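Local atomic coordinates of TetR family transcriptional regulator (Rhodococcus erythropolis, PDB entry 4ZA6), a protein that represses transcription as QsdR, a TetR-family regulator that probably controls qsdA, a gene for degrading quorum-sensing signals. Residues A[16-21]-A[92-97]; A[65-70]-A[79-84]; A[84-89]-A[168-173]; A[148-153]-A[175-180]. All coordinates share one frame; numbering follows the deposited sequence.

Interaction 1 (A[16-21]-A[92-97]); sequences SMYLAE and STELRA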
loop_
_atom_site.group_PDB
_atom_site.type_symbol
_atom_site.label_atom_id
_atom_site.label_comp_id
_atom_site.label_asym_id
_atom_site.label_seq_id
_atom_site.Cartn_x
_atom_site.Cartn_y
_atom_site.Cartn_z
ATOM N N SER A 16 -8.402 11.695 -8.203
ATOM C CA SER A 16 -8.686 11.753 -9.649
ATOM C C SER A 16 -7.463 12.233 -10.452
ATOM O O SER A 16 -7.238 11.764 -11.560
ATOM C CB SER A 16 -9.937 12.582 -9.958
ATOM O OG SER A 16 -9.682 13.957 -10.210
ATOM N N MET A 17 -6.671 13.149 -9.876
ATOM C CA MET A 17 -5.447 13.653 -10.484
ATOM C C MET A 17 -4.420 12.520 -10.572
ATOM O O MET A 17 -3.796 12.364 -11.614
ATOM C CB MET A 17 -4.885 14.832 -9.678
ATOM C CG MET A 17 -5.721 16.089 -9.790
ATOM S SD MET A 17 -5.263 17.346 -8.559
ATOM C CE MET A 17 -3.946 18.155 -9.418
ATOM N N TYR A 18 -4.293 11.698 -9.505
ATOM C CA TYR A 18 -3.383 10.541 -9.466
ATOM C C TYR A 18 -3.790 9.525 -10.543
ATOM O O TYR A 18 -2.963 9.162 -11.373
ATOM C CB TYR A 18 -3.334 9.896 -8.064
ATOM C CG TYR A 18 -2.633 8.545 -8.008
ATOM C CD1 TYR A 18 -1.272 8.431 -8.272
ATOM C CD2 TYR A 18 -3.329 7.391 -7.657
ATOM C CE1 TYR A 18 -0.627 7.192 -8.243
ATOM C CE2 TYR A 18 -2.702 6.147 -7.629
ATOM C CZ TYR A 18 -1.348 6.052 -7.918
ATOM O OH TYR A 18 -0.726 4.830 -7.867
ATOM N N LEU A 19 -5.090 9.175 -10.589
ATOM C CA LEU A 19 -5.673 8.257 -11.560
ATOM C C LEU A 19 -5.578 8.754 -12.993
ATOM O O LEU A 19 -5.506 7.938 -13.913
ATOM C CB LEU A 19 -7.123 7.984 -11.198
ATOM C CG LEU A 19 -7.674 6.682 -11.714
ATOM C CD1 LEU A 19 -7.020 5.473 -11.018
ATOM C CD2 LEU A 19 -9.172 6.651 -11.596
ATOM N N ALA A 20 -5.584 10.085 -13.184
ATOM C CA ALA A 20 -5.470 10.697 -14.511
ATOM C C ALA A 20 -4.002 10.918 -14.933
ATOM O O ALA A 20 -3.746 11.401 -16.032
ATOM C CB ALA A 20 -6.254 12.006 -14.556
ATOM N N GLU A 21 -3.054 10.506 -14.073
ATOM C CA GLU A 21 -1.598 10.600 -14.229
ATOM C C GLU A 21 -1.108 12.036 -14.275
ATOM O O GLU A 21 -0.143 12.365 -14.962
ATOM C CB GLU A 21 -1.066 9.751 -15.396
ATOM C CG GLU A 21 -1.497 8.300 -15.359
ATOM C CD GLU A 21 -0.958 7.432 -16.478
ATOM O OE1 GLU A 21 -0.020 7.863 -17.189
ATOM O OE2 GLU A 21 -1.481 6.307 -16.641
ATOM N N SER A 92 0.373 -1.383 -12.152
ATOM C CA SER A 92 -0.343 -0.100 -12.090
ATOM C C SER A 92 0.273 0.951 -12.986
ATOM O O SER A 92 1.405 1.353 -12.743
ATOM C CB SER A 92 -0.379 0.426 -10.663
ATOM O OG SER A 92 -1.042 1.677 -10.595
ATOM N N THR A 93 -0.487 1.436 -13.984
ATOM C CA THR A 93 -0.033 2.492 -14.908
ATOM C C THR A 93 0.053 3.857 -14.190
ATOM O O THR A 93 1.029 4.591 -14.386
ATOM C CB THR A 93 -0.900 2.522 -16.160
ATOM O OG1 THR A 93 -2.250 2.299 -15.770
ATOM C CG2 THR A 93 -0.483 1.483 -17.158
ATOM N N GLU A 94 -0.937 4.165 -13.318
ATOM C CA GLU A 94 -0.964 5.386 -12.503
ATOM C C GLU A 94 0.235 5.471 -11.542
ATOM O O GLU A 94 0.877 6.521 -11.443
ATOM C CB GLU A 94 -2.317 5.597 -11.790
ATOM C CG GLU A 94 -2.787 4.474 -10.877
ATOM C CD GLU A 94 -3.613 3.363 -11.508
ATOM O OE1 GLU A 94 -3.837 3.398 -12.741
ATOM O OE2 GLU A 94 -4.033 2.446 -10.760
ATOM N N LEU A 95 0.575 4.351 -10.875
ATOM C CA LEU A 95 1.753 4.325 -10.004
ATOM C C LEU A 95 3.010 4.538 -10.836
ATOM O O LEU A 95 3.838 5.374 -10.477
ATOM C CB LEU A 95 1.870 3.021 -9.196
ATOM C CG LEU A 95 3.084 2.989 -8.256
ATOM C CD1 LEU A 95 2.987 4.087 -7.196
ATOM C CD2 LEU A 95 3.260 1.638 -7.634
ATOM N N ARG A 96 3.120 3.811 -11.961
ATOM C CA ARG A 96 4.247 3.879 -12.896
ATOM C C ARG A 96 4.548 5.308 -13.338
ATOM O O ARG A 96 5.712 5.698 -13.346
ATOM C CB ARG A 96 4.001 2.957 -14.110
ATOM C CG ARG A 96 5.276 2.409 -14.742
ATOM C CD ARG A 96 5.023 1.123 -15.506
ATOM N NE ARG A 96 4.993 -0.052 -14.629
ATOM C CZ ARG A 96 6.052 -0.800 -14.325
ATOM N NH1 ARG A 96 7.247 -0.503 -14.822
ATOM N NH2 ARG A 96 5.924 -1.850 -13.520
ATOM N N ALA A 97 3.501 6.090 -13.679
ATOM C CA ALA A 97 3.618 7.491 -14.086
ATOM C C ALA A 97 4.129 8.340 -12.927
ATOM O O ALA A 97 4.970 9.207 -13.136
ATOM C CB ALA A 97 2.262 8.020 -14.567
HETATM O O HOH W 1 -0.418 8.915 -11.590
HETATM O O HOH W 2 -3.455 4.759 -15.684
#
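Tyr18 and Glu94 make the central touch: CB of Glu94 sits over one face of the phenol ring, 4.2 Å from the centroid and 17° off its normal, a CH-pi contact. Glu94 CG follows at 3.6 Å from Tyr18 CZ, and the chain then bends (chi2 -89°), bringing the carboxylate beside Leu19, its plane almost perpendicular to the ring. The phenol oxygen passes on to Leu95, with Tyr18 OH 3.4 Å from Leu95 CB, and is hydrogen-bonded to a bound 2-methyl-2,4-pentanediol, probably from the crystallisation liquor. Farther along, the extended Glu21 side chain lies against Ala97, OE1 being 3.5 Å from the methyl CB.

No direct hydrogen bond joins the segments; two waters do. One donates to Tyr18 O at 2.6 Å and to Glu94 O at 2.7 Å. The other accepts from Thr93 OG1 and donates to Glu21 OE2 and, over a longer reach, to Glu94 OE1.

Behind these groups, a Schellman motif at Glu21 closes helix 4-19, and Ser92 caps helix 93-101, its OG accepting from Leu95 N at 3.1 Å. Val54 and Leu55 of helix 47-69 pack against the Tyr18 side chain. The contact thus joins the first helix of the DNA-binding part to the regulatory domain mainly by the Tyr18-Glu94 contact, some aliphatic packing and two bridging waters, and the second water probably eases the repulsion between the two carboxylates.

Interaction 2 (A[65-70]-A[79-84]); sequences KAMSQA and LDVFGR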
loop_
_atom_site.group_PDB
_atom_site.type_symbol
_atom_site.label_atom_id
_atom_site.label_comp_id
_atom_site.label_asym_id
_atom_site.label_seq_id
_atom_site.Cartn_x
_atom_site.Cartn_y
_atom_site.Cartn_z
ATOM N N LYS A 65 -9.676 -6.121 -2.476
ATOM C CA LYS A 65 -9.979 -6.869 -3.695
ATOM C C LYS A 65 -9.224 -8.193 -3.635
ATOM O O LYS A 65 -9.833 -9.245 -3.783
ATOM C CB LYS A 65 -9.586 -6.049 -4.944
ATOM C CG LYS A 65 -10.022 -6.697 -6.260
ATOM C CD LYS A 65 -9.547 -5.915 -7.467
ATOM C CE LYS A 65 -9.908 -6.600 -8.765
ATOM N NZ LYS A 65 -9.446 -5.830 -9.952
ATOM N N ALA A 66 -7.933 -8.157 -3.309
ATOM C CA ALA A 66 -7.138 -9.380 -3.211
ATOM C C ALA A 66 -7.671 -10.343 -2.153
ATOM O O ALA A 66 -7.656 -11.538 -2.396
ATOM C CB ALA A 66 -5.678 -9.054 -2.949
ATOM N N MET A 67 -8.159 -9.830 -1.005
ATOM C CA MET A 67 -8.727 -10.643 0.083
ATOM C C MET A 67 -9.986 -11.375 -0.335
ATOM O O MET A 67 -10.218 -12.485 0.138
ATOM C CB MET A 67 -9.040 -9.781 1.314
ATOM C CG MET A 67 -7.826 -9.393 2.133
ATOM S SD MET A 67 -8.157 -7.947 3.199
ATOM C CE MET A 67 -9.207 -8.696 4.446
ATOM N N SER A 68 -10.827 -10.748 -1.171
ATOM C CA SER A 68 -12.072 -11.372 -1.631
ATOM C C SER A 68 -11.800 -12.387 -2.759
ATOM O O SER A 68 -12.558 -13.342 -2.906
ATOM C CB SER A 68 -13.081 -10.307 -2.074
ATOM O OG SER A 68 -12.649 -9.601 -3.226
ATOM N N GLN A 69 -10.704 -12.192 -3.531
ATOM C CA GLN A 69 -10.352 -13.062 -4.666
ATOM C C GLN A 69 -9.358 -14.183 -4.340
ATOM O O GLN A 69 -9.301 -15.175 -5.071
ATOM C CB GLN A 69 -9.895 -12.222 -5.874
ATOM C CG GLN A 69 -11.066 -11.442 -6.504
ATOM C CD GLN A 69 -10.724 -10.511 -7.641
ATOM O OE1 GLN A 69 -11.591 -10.128 -8.437
ATOM N NE2 GLN A 69 -9.482 -10.066 -7.712
ATOM N N ALA A 70 -8.613 -14.057 -3.236
ATOM C CA ALA A 70 -7.635 -15.084 -2.838
ATOM C C ALA A 70 -8.259 -16.423 -2.457
ATOM O O ALA A 70 -9.355 -16.459 -1.899
ATOM C CB ALA A 70 -6.749 -14.580 -1.714
ATOM N N LEU A 79 -0.343 -15.954 1.532
ATOM C CA LEU A 79 0.581 -15.902 0.414
ATOM C C LEU A 79 -0.125 -15.475 -0.866
ATOM O O LEU A 79 0.400 -14.637 -1.598
ATOM C CB LEU A 79 1.343 -17.222 0.229
ATOM C CG LEU A 79 2.517 -17.452 1.189
ATOM C CD1 LEU A 79 3.044 -18.902 1.060
ATOM C CD2 LEU A 79 3.681 -16.530 0.882
ATOM N N ASP A 80 -1.318 -15.992 -1.102
ATOM C CA ASP A 80 -2.094 -15.621 -2.280
ATOM C C ASP A 80 -2.491 -14.137 -2.279
ATOM O O ASP A 80 -2.388 -13.481 -3.315
ATOM C CB ASP A 80 -3.332 -16.509 -2.413
ATOM C CG ASP A 80 -4.004 -16.419 -3.765
ATOM O OD1 ASP A 80 -3.325 -16.038 -4.749
ATOM O OD2 ASP A 80 -5.162 -16.808 -3.863
ATOM N N VAL A 81 -2.968 -13.617 -1.139
ATOM C CA VAL A 81 -3.369 -12.193 -1.019
ATOM C C VAL A 81 -2.161 -11.305 -1.367
ATOM O O VAL A 81 -2.295 -10.414 -2.202
ATOM C CB VAL A 81 -3.912 -11.859 0.398
ATOM C CG1 VAL A 81 -4.001 -10.352 0.629
ATOM C CG2 VAL A 81 -5.267 -12.527 0.643
ATOM N N PHE A 82 -0.984 -11.582 -0.761
ATOM C CA PHE A 82 0.242 -10.786 -0.983
ATOM C C PHE A 82 0.748 -10.827 -2.391
ATOM O O PHE A 82 1.179 -9.794 -2.895
ATOM C CB PHE A 82 1.357 -11.150 0.015
ATOM C CG PHE A 82 1.246 -10.315 1.263
ATOM C CD1 PHE A 82 1.909 -9.095 1.363
ATOM C CD2 PHE A 82 0.431 -10.716 2.313
ATOM C CE1 PHE A 82 1.767 -8.297 2.495
ATOM C CE2 PHE A 82 0.269 -9.902 3.436
ATOM C CZ PHE A 82 0.945 -8.703 3.519
ATOM N N GLY A 83 0.712 -12.007 -3.009
ATOM C CA GLY A 83 1.113 -12.176 -4.398
ATOM C C GLY A 83 0.233 -11.335 -5.306
ATOM O O GLY A 83 0.739 -10.607 -6.163
ATOM N N ARG A 84 -1.104 -11.393 -5.081
ATOM C CA ARG A 84 -2.115 -10.632 -5.822
ATOM C C ARG A 84 -1.906 -9.129 -5.676
ATOM O O ARG A 84 -1.920 -8.410 -6.691
ATOM C CB ARG A 84 -3.527 -11.005 -5.361
ATOM C CG ARG A 84 -4.037 -12.305 -5.948
ATOM C CD ARG A 84 -5.378 -12.693 -5.359
ATOM N NE ARG A 84 -5.798 -13.999 -5.861
ATOM C CZ ARG A 84 -6.504 -14.176 -6.968
ATOM N NH1 ARG A 84 -6.881 -13.132 -7.697
ATOM N NH2 ARG A 84 -6.836 -15.398 -7.360
#
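Arg84 lays its guanidinium over the last turn of helix 47-69, with Gln69 O above one face. That oxygen is 3.4 Å from Arg84 NH2, but the angle is too poor for a hydrogen bond; the approach of a carbonyl at a helix C-terminus to a positive group is probably favourable all the same. The Gln69 side chain crosses the arginine at about a right angle, its CB 3.6 Å from NH1 and its amide turned 57° from the guanidinium plane. Arg84 CG stands anti to its own carbonyl carbon (chi1 -79°), and the chain runs straight from there to NE, long enough to reach this turn.

Asp80, one turn earlier, lies at the guanidinium edge and forms a weak salt bridge, OD1 to NE 3.4 Å. Its other oxygen, OD2, accepts from Ser71 N, so one carboxylate ties the arginine and the chain leaving the helix. Were Arg84 an alanine, Asp80 OD1 would probably lose its charge partner and the Gln69 carbonyl the group lying over it.

Below the polar layer, Ala66 CB fits against Arg84 CB at 3.8 Å. Val81 spreads its two methyls under Ala66, Met67 and Ala70; the Ala70 CB to Val81 CG2 pair, at 3.5 Å, is tight. The axes of the two short segments come within 8.6 Å, at 137° between their directions, consistent with the small alanines between them. This is a helical hairpin, formed where the long helix linking the DNA-binding and regulatory parts of a TetR-family repressor turns back into the regulatory bundle.

Interaction 3 (A[84-89]-A[168-173]); sequences RVMRSV and AEIETA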
loop_
_atom_site.group_PDB
_atom_site.type_symbol
_atom_site.label_atom_id
_atom_site.label_comp_id
_atom_site.label_asym_id
_atom_site.label_seq_id
_atom_site.Cartn_x
_atom_site.Cartn_y
_atom_site.Cartn_z
ATOM N N ARG A 84 -1.104 -11.393 -5.081
ATOM C CA ARG A 84 -2.115 -10.632 -5.822
ATOM C C ARG A 84 -1.906 -9.129 -5.676
ATOM O O ARG A 84 -1.920 -8.410 -6.691
ATOM C CB ARG A 84 -3.527 -11.005 -5.361
ATOM C CG ARG A 84 -4.037 -12.305 -5.948
ATOM C CD ARG A 84 -5.378 -12.693 -5.359
ATOM N NE ARG A 84 -5.798 -13.999 -5.861
ATOM C CZ ARG A 84 -6.504 -14.176 -6.968
ATOM N NH1 ARG A 84 -6.881 -13.132 -7.697
ATOM N NH2 ARG A 84 -6.836 -15.398 -7.360
ATOM N N VAL A 85 -1.750 -8.644 -4.418
ATOM C CA VAL A 85 -1.535 -7.229 -4.120
ATOM C C VAL A 85 -0.241 -6.760 -4.838
ATOM O O VAL A 85 -0.274 -5.778 -5.566
ATOM C CB VAL A 85 -1.481 -6.952 -2.586
ATOM C CG1 VAL A 85 -0.975 -5.535 -2.293
ATOM C CG2 VAL A 85 -2.843 -7.154 -1.942
ATOM N N MET A 86 0.872 -7.488 -4.671
ATOM C CA MET A 86 2.149 -7.091 -5.281
ATOM C C MET A 86 2.130 -7.025 -6.804
ATOM O O MET A 86 2.673 -6.081 -7.380
ATOM C CB MET A 86 3.301 -7.943 -4.769
ATOM C CG MET A 86 3.598 -7.678 -3.323
ATOM S SD MET A 86 5.137 -8.451 -2.802
ATOM C CE MET A 86 4.578 -10.142 -2.473
ATOM N N ARG A 87 1.489 -8.004 -7.450
ATOM C CA ARG A 87 1.377 -8.033 -8.903
ATOM C C ARG A 87 0.437 -6.959 -9.414
ATOM O O ARG A 87 0.682 -6.417 -10.488
ATOM C CB ARG A 87 1.005 -9.433 -9.403
ATOM C CG ARG A 87 2.159 -10.401 -9.234
ATOM C CD ARG A 87 1.897 -11.767 -9.839
ATOM N NE ARG A 87 1.425 -12.694 -8.815
ATOM C CZ ARG A 87 2.171 -13.628 -8.231
ATOM N NH1 ARG A 87 3.426 -13.821 -8.609
ATOM N NH2 ARG A 87 1.654 -14.400 -7.291
ATOM N N SER A 88 -0.600 -6.591 -8.612
ATOM C CA SER A 88 -1.536 -5.521 -8.979
ATOM C C SER A 88 -0.816 -4.166 -8.922
ATOM O O SER A 88 -0.966 -3.341 -9.817
ATOM C CB SER A 88 -2.752 -5.526 -8.059
ATOM O OG SER A 88 -3.624 -4.468 -8.415
ATOM N N VAL A 89 -0.002 -3.969 -7.902
ATOM C CA VAL A 89 0.805 -2.757 -7.727
ATOM C C VAL A 89 1.852 -2.662 -8.863
ATOM O O VAL A 89 1.991 -1.602 -9.464
ATOM C CB VAL A 89 1.452 -2.705 -6.335
ATOM C CG1 VAL A 89 2.488 -1.572 -6.238
ATOM C CG2 VAL A 89 0.393 -2.559 -5.251
ATOM N N ALA A 168 10.786 -5.750 -9.836
ATOM C CA ALA A 168 10.053 -5.953 -8.591
ATOM C C ALA A 168 10.378 -7.380 -8.182
ATOM O O ALA A 168 10.236 -8.288 -9.006
ATOM C CB ALA A 168 8.554 -5.808 -8.829
ATOM N N GLU A 169 10.889 -7.571 -6.960
ATOM C CA GLU A 169 11.285 -8.900 -6.477
ATOM C C GLU A 169 10.146 -9.587 -5.715
ATOM O O GLU A 169 10.240 -9.806 -4.503
ATOM C CB GLU A 169 12.565 -8.802 -5.645
ATOM C CG GLU A 169 13.718 -8.202 -6.433
ATOM C CD GLU A 169 14.909 -7.750 -5.614
ATOM O OE1 GLU A 169 15.930 -7.377 -6.229
ATOM O OE2 GLU A 169 14.791 -7.647 -4.373
ATOM N N ILE A 170 9.066 -9.919 -6.438
ATOM C CA ILE A 170 7.860 -10.524 -5.852
ATOM C C ILE A 170 8.089 -11.888 -5.199
ATOM O O ILE A 170 7.667 -12.084 -4.060
ATOM C CB ILE A 170 6.623 -10.433 -6.799
ATOM C CG1 ILE A 170 6.347 -8.952 -7.168
ATOM C CG2 ILE A 170 5.362 -11.106 -6.180
ATOM C CD1 ILE A 170 5.386 -8.713 -8.302
ATOM N N GLU A 171 8.791 -12.808 -5.896
ATOM C CA GLU A 171 9.080 -14.141 -5.364
ATOM C C GLU A 171 9.907 -14.114 -4.115
ATOM O O GLU A 171 9.652 -14.894 -3.209
ATOM C CB GLU A 171 9.691 -15.081 -6.421
ATOM C CG GLU A 171 8.677 -15.497 -7.479
ATOM C CD GLU A 171 7.402 -16.191 -7.019
ATOM O OE1 GLU A 171 6.373 -16.016 -7.703
ATOM O OE2 GLU A 171 7.416 -16.901 -5.988
ATOM N N THR A 172 10.897 -13.220 -4.053
ATOM C CA THR A 172 11.731 -13.059 -2.855
ATOM C C THR A 172 10.879 -12.520 -1.716
ATOM O O THR A 172 11.031 -12.980 -0.597
ATOM C CB THR A 172 12.963 -12.181 -3.153
ATOM O OG1 THR A 172 13.751 -12.821 -4.155
ATOM C CG2 THR A 172 13.822 -11.961 -1.938
ATOM N N ALA A 173 9.956 -11.600 -1.994
ATOM C CA ALA A 173 9.091 -11.059 -0.932
ATOM C C ALA A 173 8.181 -12.175 -0.396
ATOM O O ALA A 173 8.011 -12.285 0.816
ATOM C CB ALA A 173 8.262 -9.887 -1.450
#
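Met86 and Ile170 bring their CA atoms to 6.7 Å of each other, where the second half of helix 74-90 faces the first turn of helix 170-181. Their side chains slide past one another in opposite directions. Ile170 spreads both of its branches over the other helix: CG1 and CG2 straddle Met86 CB, each at 4.0 Å, and CD1 goes on to Arg87 CG at 3.8 Å. The first torsion of the isoleucine (-57°) puts CG1 anti to the carbonyl carbon, and that is what carries CD1 across to Arg87.

Met86 in turn reaches beyond Ile170 to the next turn, where its SD rests on Ala173 CB at 3.7 Å. The bend at chi3 (-82°) then sets the place of the methyl: CE lies against both Ala173 CB and Ile170 CG2, 3.9 Å from the latter. This is how the last helix is seated in the all-helical C-terminal domain of the TetR family, with Leu158 of helix 143-158 packing on the same methionine.

A glycine at position Ile170 would probably open a gap beside Met86 and leave the aliphatic part of Arg87 free to turn.

Arg87 carries the contact out to the surface. Its guanidinium has Ile170 CG2 over one face, NH1 being 4.1 Å from that methyl, and presents its edge to Glu171. The Arg87 NH1 to Glu171 OE1 salt bridge is long, 3.8 Å, with the two planes 33° apart; the stronger partner of Glu171 is Arg185, which pairs with OE2.

Interaction 4 (A[148-153]-A[175-180]); sequences EALVRI and DLIALL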
loop_
_atom_site.group_PDB
_atom_site.type_symbol
_atom_site.label_atom_id
_atom_site.label_comp_id
_atom_site.label_asym_id
_atom_site.label_seq_id
_atom_site.Cartn_x
_atom_site.Cartn_y
_atom_site.Cartn_z
ATOM N N GLU A 148 3.108 -5.573 10.609
ATOM C CA GLU A 148 4.124 -4.540 10.408
ATOM C C GLU A 148 5.419 -5.163 9.835
ATOM O O GLU A 148 5.996 -4.612 8.897
ATOM C CB GLU A 148 4.382 -3.784 11.737
ATOM C CG GLU A 148 5.521 -2.778 11.698
ATOM C CD GLU A 148 5.362 -1.530 10.851
ATOM O OE1 GLU A 148 4.244 -1.261 10.360
ATOM O OE2 GLU A 148 6.367 -0.801 10.704
ATOM N N ALA A 149 5.831 -6.338 10.363
ATOM C CA ALA A 149 7.037 -7.047 9.916
ATOM C C ALA A 149 6.925 -7.502 8.454
ATOM O O ALA A 149 7.872 -7.322 7.697
ATOM C CB ALA A 149 7.316 -8.235 10.816
ATOM N N LEU A 150 5.765 -8.062 8.065
ATOM C CA LEU A 150 5.505 -8.520 6.696
ATOM C C LEU A 150 5.622 -7.346 5.716
ATOM O O LEU A 150 6.308 -7.472 4.715
ATOM C CB LEU A 150 4.105 -9.185 6.561
ATOM C CG LEU A 150 3.908 -10.637 7.081
ATOM C CD1 LEU A 150 2.562 -11.190 6.657
ATOM C CD2 LEU A 150 4.971 -11.593 6.532
ATOM N N VAL A 151 5.005 -6.194 6.043
ATOM C CA VAL A 151 5.031 -4.991 5.205
ATOM C C VAL A 151 6.470 -4.486 5.052
ATOM O O VAL A 151 6.912 -4.225 3.921
ATOM C CB VAL A 151 4.090 -3.898 5.798
ATOM C CG1 VAL A 151 4.295 -2.525 5.129
ATOM C CG2 VAL A 151 2.640 -4.340 5.689
ATOM N N ARG A 152 7.184 -4.331 6.177
ATOM C CA ARG A 152 8.574 -3.831 6.179
ATOM C C ARG A 152 9.537 -4.695 5.365
ATOM O O ARG A 152 10.444 -4.146 4.750
ATOM C CB ARG A 152 9.115 -3.699 7.610
ATOM C CG ARG A 152 8.434 -2.622 8.472
ATOM C CD ARG A 152 8.818 -1.212 8.097
ATOM N NE ARG A 152 10.232 -0.953 8.387
ATOM C CZ ARG A 152 10.869 0.149 8.009
ATOM N NH1 ARG A 152 10.238 1.075 7.301
ATOM N NH2 ARG A 152 12.147 0.324 8.316
ATOM N N ILE A 153 9.380 -6.047 5.415
ATOM C CA ILE A 153 10.269 -6.988 4.708
ATOM C C ILE A 153 9.970 -7.075 3.248
ATOM O O ILE A 153 10.880 -7.370 2.486
ATOM C CB ILE A 153 10.383 -8.428 5.303
ATOM C CG1 ILE A 153 9.045 -9.184 5.385
ATOM C CG2 ILE A 153 11.228 -8.476 6.532
ATOM C CD1 ILE A 153 9.065 -10.466 6.026
ATOM N N ASP A 175 8.888 -15.410 -0.357
ATOM C CA ASP A 175 9.759 -16.325 0.386
ATOM C C ASP A 175 9.917 -15.819 1.816
ATOM O O ASP A 175 9.889 -16.618 2.756
ATOM C CB ASP A 175 11.130 -16.430 -0.294
ATOM C CG ASP A 175 11.167 -17.199 -1.597
ATOM O OD1 ASP A 175 10.335 -18.102 -1.770
ATOM O OD2 ASP A 175 12.085 -16.938 -2.416
ATOM N N LEU A 176 10.042 -14.487 1.977
ATOM C CA LEU A 176 10.160 -13.813 3.286
ATOM C C LEU A 176 8.864 -13.912 4.104
ATOM O O LEU A 176 8.928 -14.135 5.313
ATOM C CB LEU A 176 10.586 -12.357 3.110
ATOM C CG LEU A 176 12.070 -12.145 2.761
ATOM C CD1 LEU A 176 12.297 -10.743 2.226
ATOM C CD2 LEU A 176 12.985 -12.384 3.986
ATOM N N ILE A 177 7.693 -13.789 3.441
ATOM C CA ILE A 177 6.378 -13.959 4.089
ATOM C C ILE A 177 6.260 -15.391 4.602
ATOM O O ILE A 177 5.906 -15.586 5.770
ATOM C CB ILE A 177 5.208 -13.582 3.159
ATOM C CG1 ILE A 177 5.273 -12.112 2.774
ATOM C CG2 ILE A 177 3.850 -13.930 3.797
ATOM C CD1 ILE A 177 4.530 -11.808 1.490
ATOM N N ALA A 178 6.574 -16.388 3.733
ATOM C CA ALA A 178 6.560 -17.820 4.086
ATOM C C ALA A 178 7.428 -18.067 5.330
ATOM O O ALA A 178 6.942 -18.614 6.307
ATOM C CB ALA A 178 7.091 -18.650 2.932
ATOM N N LEU A 179 8.693 -17.591 5.304
ATOM C CA LEU A 179 9.647 -17.700 6.416
ATOM C C LEU A 179 9.109 -17.061 7.676
ATOM O O LEU A 179 9.216 -17.652 8.738
ATOM C CB LEU A 179 10.983 -17.052 6.015
ATOM C CG LEU A 179 12.087 -17.005 7.056
ATOM C CD1 LEU A 179 12.724 -18.400 7.280
ATOM C CD2 LEU A 179 13.132 -15.981 6.663
ATOM N N LEU A 180 8.488 -15.878 7.568
ATOM C CA LEU A 180 7.892 -15.225 8.726
ATOM C C LEU A 180 6.709 -16.039 9.295
ATOM O O LEU A 180 6.519 -16.070 10.504
ATOM C CB LEU A 180 7.431 -13.807 8.374
ATOM C CG LEU A 180 7.709 -12.795 9.470
ATOM C CD1 LEU A 180 8.943 -11.994 9.170
ATOM C CD2 LEU A 180 6.506 -11.896 9.723
#
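Leu150 drives its CD2 methyl into the angle between Ile177 and Leu180. Against Ile177 it stands at about a right angle, CD2 pressing on the backbone as well as the branches: 3.7 Å to Ile177 CA and 3.8 Å to Ile177 CG2. Against Leu180 it lies aslant, with the two CD2 methyls 3.6 Å apart.

The two branches of Leu180 divide the work, CD2 going to Leu150 and CD1 to Ile153. In Ile153, CG1 takes the position between backbone N and carbonyl carbon (chi1 59°); with the chain extended beyond, CD1 reaches helix 170-181 obliquely and settles between Leu176 CB at 3.8 Å and Leu180 CD1. The latter pair, at 3.5 Å, is tighter than usual for two methyls. Leu180 CD2 also covers the small Ala149 at 3.9 Å from CB. Leu176 answers from across, CD1 approaching the carbonyl oxygen of Ile153.

No hydrogen bond crosses, and the contact is apolar, mostly between branched aliphatic chains. Thr124 of helix 115-133 touches Leu150, while Phe82 and Leu79 of helix 74-90 reach Ile177, so the inner side of the pair merges into the rest of the bundle. The two short segments run near-antiparallel, at 155° with axes 9.8 Å apart. This packing of the last two helices is as in the all-helical C-terminal domain of TetR-family repressors; in relatives the corresponding helices commonly form the dimer interface.

Overall arrangement
Helix 74-90 carries two of the contacts: interactions 2 and 3 share Arg84, lie 11 Å apart between centres and meet where Ala66 CB touches Val85 CG2 at 3.6 Å. Helix 170-181 likewise joins interactions 3 and 4, centres 12 Å apart. Interactions 2 and 4 also touch, Phe82 CB packing on Ile177 CD1 at 3.6 Å, so these three form one continuous body of the regulatory domain. Interaction 1 is the outlier, beside the DNA-binding part and about 27 Å from interaction 4 between centres, yet Leu95 CD2 meets Val89 CG1 of interaction 3 at 3.6 Å. The pentanediol bound at Tyr18 belongs to interaction 1.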